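Local structure of phosphomethylpyrimidine kinase (Pyrococcus furiosus, 2PB9) at residues A[38-47]-A[82-93]. The protein probably phosphorylates hydroxymethylpyrimidine and its phosphate and, through its C-terminal ThiN domain, joins hydroxymethylpyrimidine diphosphate to hydroxyethylthiazole phosphate, giving thiamine phosphate. Sequence-based numbering, arbitrary orientation.
Sequences SLPLPYARST and VLTYMRFYPEYR
R93 and S38 illustrate how an arginine can serve packing with the aliphatic part of its chain. The backbone pairs first: S38 N donates to R93 O (2.6 Å, N-H...O 167°). R93 CB then rests against S38 CB at 3.6 Å. CG passes S38 O, and with the chain bent at chi2 (-133°) the remainder turns over the proline: CD lies 4.0 Å from P40 CA, NE 3.7 Å from the same carbon. The guanidinium is modelled over P40, though too close to S38 O for its exact position to be trusted.

S38 faces the helix with its hydroxyl. Chi1 of 170° sets OG anti to the backbone N, where it donates to L39 O (2.7 Å) and lies 3.5 Å from SE of selenomethionine M86. With alanine at S38, L39 O would probably lose this side-chain donor and a small gap open beside the selenium. Further along, A44 CB meets L83 CD1 at 3.7 Å, and L41 crosses P90, whose carbonyl holds a water that L41 N reaches weakly.

The loop 39-47 thus lies against the C-terminal end of helix 77-86, which leads through a turn into strand 94-98. S38 ends strand 35-38 and R93 immediately precedes its neighbour 94-98, so their bond is antiparallel pairing at one end of these central strands of the ThiN domain's mixed sheet; S38 and L83 also touch V50 of strand 50-53, and helix 138-149 packs on T84 and Y85.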
loop_
_atom_site.group_PDB
_atom_site.type_symbol
_atom_site.label_atom_id
_atom_site.label_comp_id
_atom_site.label_asym_id
_atom_site.label_seq_id
_atom_site.Cartn_x
_atom_site.Cartn_y
_atom_site.Cartn_z
ATOM N N SER A 38 23.608 22.454 6.583
ATOM C CA SER A 38 22.863 23.548 7.173
ATOM C C SER A 38 23.700 24.574 7.915
ATOM O O SER A 38 24.872 24.346 8.219
ATOM C CB SER A 38 21.818 22.969 8.131
ATOM O OG SER A 38 21.224 23.982 8.907
ATOM N N LEU A 39 23.081 25.723 8.181
ATOM C CA LEU A 39 23.723 26.774 8.956
ATOM C C LEU A 39 23.501 26.287 10.373
ATOM O O LEU A 39 22.572 25.524 10.636
ATOM C CB LEU A 39 23.013 28.123 8.782
ATOM C CG LEU A 39 23.257 28.959 7.525
ATOM C CD1 LEU A 39 22.221 30.055 7.448
ATOM C CD2 LEU A 39 24.660 29.536 7.553
ATOM N N PRO A 40 24.367 26.722 11.266
ATOM C CA PRO A 40 24.244 26.342 12.675
ATOM C C PRO A 40 23.068 27.038 13.374
ATOM O O PRO A 40 22.622 28.078 12.888
ATOM C CB PRO A 40 25.523 26.897 13.311
ATOM C CG PRO A 40 25.856 28.086 12.499
ATOM C CD PRO A 40 25.333 27.803 11.119
ATOM N N LEU A 41 22.572 26.467 14.442
ATOM C CA LEU A 41 21.477 27.116 15.159
ATOM C C LEU A 41 22.095 28.314 15.893
ATOM O O LEU A 41 23.299 28.338 16.164
ATOM C CB LEU A 41 20.838 26.170 16.180
ATOM C CG LEU A 41 20.336 24.820 15.676
ATOM C CD1 LEU A 41 21.524 24.009 15.161
ATOM C CD2 LEU A 41 19.629 24.077 16.804
ATOM N N PRO A 42 21.275 29.306 16.255
ATOM C CA PRO A 42 19.833 29.353 16.019
ATOM C C PRO A 42 19.480 29.895 14.648
ATOM O O PRO A 42 18.310 30.136 14.359
ATOM C CB PRO A 42 19.347 30.268 17.130
ATOM C CG PRO A 42 20.446 31.296 17.165
ATOM C CD PRO A 42 21.711 30.452 17.074
ATOM N N TYR A 43 20.484 30.085 13.799
ATOM C CA TYR A 43 20.229 30.620 12.464
ATOM C C TYR A 43 19.552 29.661 11.495
ATOM O O TYR A 43 19.015 30.088 10.473
ATOM C CB TYR A 43 21.524 31.148 11.867
ATOM C CG TYR A 43 22.087 32.237 12.724
ATOM C CD1 TYR A 43 21.321 33.364 13.033
ATOM C CD2 TYR A 43 23.353 32.126 13.279
ATOM C CE1 TYR A 43 21.797 34.346 13.878
ATOM C CE2 TYR A 43 23.841 33.110 14.129
ATOM C CZ TYR A 43 23.056 34.215 14.427
ATOM O OH TYR A 43 23.527 35.172 15.290
ATOM N N ALA A 44 19.573 28.374 11.823
ATOM C CA ALA A 44 18.948 27.360 10.988
ATOM C C ALA A 44 17.451 27.291 11.305
ATOM O O ALA A 44 17.005 26.429 12.053
ATOM C CB ALA A 44 19.612 26.011 11.239
ATOM N N ARG A 45 16.675 28.200 10.724
ATOM C CA ARG A 45 15.242 28.246 10.971
ATOM C C ARG A 45 14.397 27.729 9.796
ATOM O O ARG A 45 13.207 27.452 9.945
ATOM C CB ARG A 45 14.843 29.686 11.342
ATOM C CG ARG A 45 13.366 29.900 11.746
ATOM C CD ARG A 45 12.941 29.002 12.908
ATOM N NE ARG A 45 14.103 28.526 13.655
ATOM C CZ ARG A 45 14.052 27.834 14.789
ATOM N NH1 ARG A 45 12.884 27.519 15.343
ATOM N NH2 ARG A 45 15.184 27.451 15.366
ATOM N N SER A 46 14.999 27.589 8.627
ATOM C CA SER A 46 14.248 27.088 7.484
ATOM C C SER A 46 15.168 26.424 6.468
ATOM O O SER A 46 16.392 26.527 6.571
ATOM C CB SER A 46 13.471 28.227 6.814
ATOM O OG SER A 46 14.352 29.188 6.274
ATOM N N THR A 47 14.576 25.740 5.494
ATOM C CA THR A 47 15.354 25.073 4.456
ATOM C C THR A 47 16.170 26.111 3.676
ATOM O O THR A 47 17.108 25.779 2.945
ATOM C CB THR A 47 14.445 24.330 3.470
ATOM O OG1 THR A 47 13.786 25.282 2.624
ATOM C CG2 THR A 47 13.411 23.495 4.225
ATOM N N VAL A 82 17.293 17.155 8.118
ATOM C CA VAL A 82 18.484 17.542 8.859
ATOM C C VAL A 82 18.138 18.618 9.876
ATOM O O VAL A 82 18.663 18.624 10.985
ATOM C CB VAL A 82 19.623 18.047 7.913
ATOM C CG1 VAL A 82 19.530 19.544 7.693
ATOM C CG2 VAL A 82 20.963 17.715 8.500
ATOM N N LEU A 83 17.233 19.508 9.498
ATOM C CA LEU A 83 16.815 20.592 10.369
ATOM C C LEU A 83 16.146 20.005 11.610
ATOM O O LEU A 83 16.461 20.394 12.734
ATOM C CB LEU A 83 15.864 21.528 9.600
ATOM C CG LEU A 83 16.131 23.051 9.655
ATOM C CD1 LEU A 83 17.623 23.343 9.660
ATOM C CD2 LEU A 83 15.468 23.727 8.465
ATOM N N THR A 84 15.241 19.052 11.402
ATOM C CA THR A 84 14.530 18.390 12.496
ATOM C C THR A 84 15.500 17.571 13.353
ATOM O O THR A 84 15.391 17.517 14.586
ATOM C CB THR A 84 13.426 17.455 11.938
ATOM O OG1 THR A 84 12.360 18.248 11.408
ATOM C CG2 THR A 84 12.887 16.517 13.018
ATOM N N TYR A 85 16.450 16.930 12.684
ATOM C CA TYR A 85 17.446 16.110 13.353
ATOM C C TYR A 85 18.269 16.978 14.309
ATOM O O TYR A 85 18.603 16.553 15.410
ATOM C CB TYR A 85 18.342 15.467 12.298
ATOM C CG TYR A 85 19.317 14.445 12.815
ATOM C CD1 TYR A 85 19.041 13.075 12.723
ATOM C CD2 TYR A 85 20.557 14.838 13.323
ATOM C CE1 TYR A 85 19.981 12.123 13.117
ATOM C CE2 TYR A 85 21.508 13.902 13.715
ATOM C CZ TYR A 85 21.216 12.545 13.608
ATOM O OH TYR A 85 22.173 11.626 13.980
HETATM N N MSE A 86 18.582 18.201 13.881
HETATM C CA MSE A 86 19.365 19.128 14.700
HETATM C C MSE A 86 18.668 19.466 16.016
HETATM O O MSE A 86 19.316 19.799 17.010
HETATM C CB MSE A 86 19.661 20.409 13.912
HETATM C CG MSE A 86 20.731 20.212 12.841
HETATM SE SE MSE A 86 20.806 21.579 11.458
HETATM C CE MSE A 86 22.041 22.810 12.287
ATOM N N ARG A 87 17.344 19.384 16.019
ATOM C CA ARG A 87 16.581 19.662 17.222
ATOM C C ARG A 87 16.992 18.686 18.322
ATOM O O ARG A 87 16.680 18.889 19.494
ATOM C CB ARG A 87 15.086 19.523 16.938
ATOM C CG ARG A 87 14.371 20.846 16.728
ATOM C CD ARG A 87 13.006 20.648 16.090
ATOM N NE ARG A 87 12.201 19.667 16.810
ATOM C CZ ARG A 87 11.123 19.076 16.303
ATOM N NH1 ARG A 87 10.719 19.374 15.069
ATOM N NH2 ARG A 87 10.459 18.173 17.021
ATOM N N PHE A 88 17.703 17.632 17.931
ATOM C CA PHE A 88 18.153 16.615 18.867
ATOM C C PHE A 88 19.670 16.564 18.943
ATOM O O PHE A 88 20.239 16.295 19.997
ATOM C CB PHE A 88 17.600 15.261 18.439
ATOM C CG PHE A 88 16.104 15.209 18.433
ATOM C CD1 PHE A 88 15.400 14.943 19.597
ATOM C CD2 PHE A 88 15.395 15.482 17.272
ATOM C CE1 PHE A 88 14.011 14.951 19.604
ATOM C CE2 PHE A 88 14.006 15.493 17.274
ATOM C CZ PHE A 88 13.315 15.226 18.444
ATOM N N TYR A 89 20.324 16.820 17.817
ATOM C CA TYR A 89 21.775 16.820 17.757
ATOM C C TYR A 89 22.159 17.980 16.875
ATOM O O TYR A 89 22.441 17.803 15.691
ATOM C CB TYR A 89 22.283 15.521 17.161
ATOM C CG TYR A 89 21.669 14.319 17.817
ATOM C CD1 TYR A 89 20.488 13.756 17.322
ATOM C CD2 TYR A 89 22.251 13.751 18.954
ATOM C CE1 TYR A 89 19.906 12.654 17.940
ATOM C CE2 TYR A 89 21.681 12.652 19.576
ATOM C CZ TYR A 89 20.511 12.105 19.066
ATOM O OH TYR A 89 19.964 10.998 19.675
ATOM N N PRO A 90 22.162 19.192 17.449
ATOM C CA PRO A 90 22.494 20.448 16.772
ATOM C C PRO A 90 23.832 20.507 16.041
ATOM O O PRO A 90 24.062 21.417 15.256
ATOM C CB PRO A 90 22.376 21.484 17.894
ATOM C CG PRO A 90 22.626 20.679 19.148
ATOM C CD PRO A 90 21.857 19.432 18.870
ATOM N N GLU A 91 24.710 19.542 16.283
ATOM C CA GLU A 91 26.006 19.524 15.615
ATOM C C GLU A 91 25.937 18.830 14.260
ATOM O O GLU A 91 26.826 18.986 13.428
ATOM C CB GLU A 91 27.044 18.816 16.485
ATOM C CG GLU A 91 27.242 19.464 17.840
ATOM C CD GLU A 91 27.812 20.871 17.738
ATOM O OE1 GLU A 91 27.235 21.699 16.993
ATOM O OE2 GLU A 91 28.838 21.148 18.405
ATOM N N TYR A 92 24.876 18.070 14.032
ATOM C CA TYR A 92 24.745 17.349 12.779
ATOM C C TYR A 92 23.922 18.087 11.746
ATOM O O TYR A 92 22.722 17.848 11.606
ATOM C CB TYR A 92 24.155 15.968 13.046
ATOM C CG TYR A 92 25.100 15.098 13.826
ATOM C CD1 TYR A 92 25.424 15.402 15.150
ATOM C CD2 TYR A 92 25.744 14.023 13.218
ATOM C CE1 TYR A 92 26.375 14.665 15.848
ATOM C CE2 TYR A 92 26.699 13.272 13.907
ATOM C CZ TYR A 92 27.010 13.603 15.220
ATOM O OH TYR A 92 27.965 12.883 15.895
ATOM N N ARG A 93 24.581 18.977 11.011
ATOM C CA ARG A 93 23.908 19.762 9.994
ATOM C C ARG A 93 24.203 19.363 8.569
ATOM O O ARG A 93 24.062 20.166 7.648
ATOM C CB ARG A 93 24.205 21.243 10.178
ATOM C CG ARG A 93 25.518 21.545 10.831
ATOM C CD ARG A 93 25.284 22.574 11.906
ATOM N NE ARG A 93 26.467 23.388 12.124
ATOM C CZ ARG A 93 26.989 24.208 11.220
ATOM N NH1 ARG A 93 26.431 24.331 10.025
ATOM N NH2 ARG A 93 28.077 24.901 11.518
HETATM O O HOH W 1 24.593 23.892 15.420
#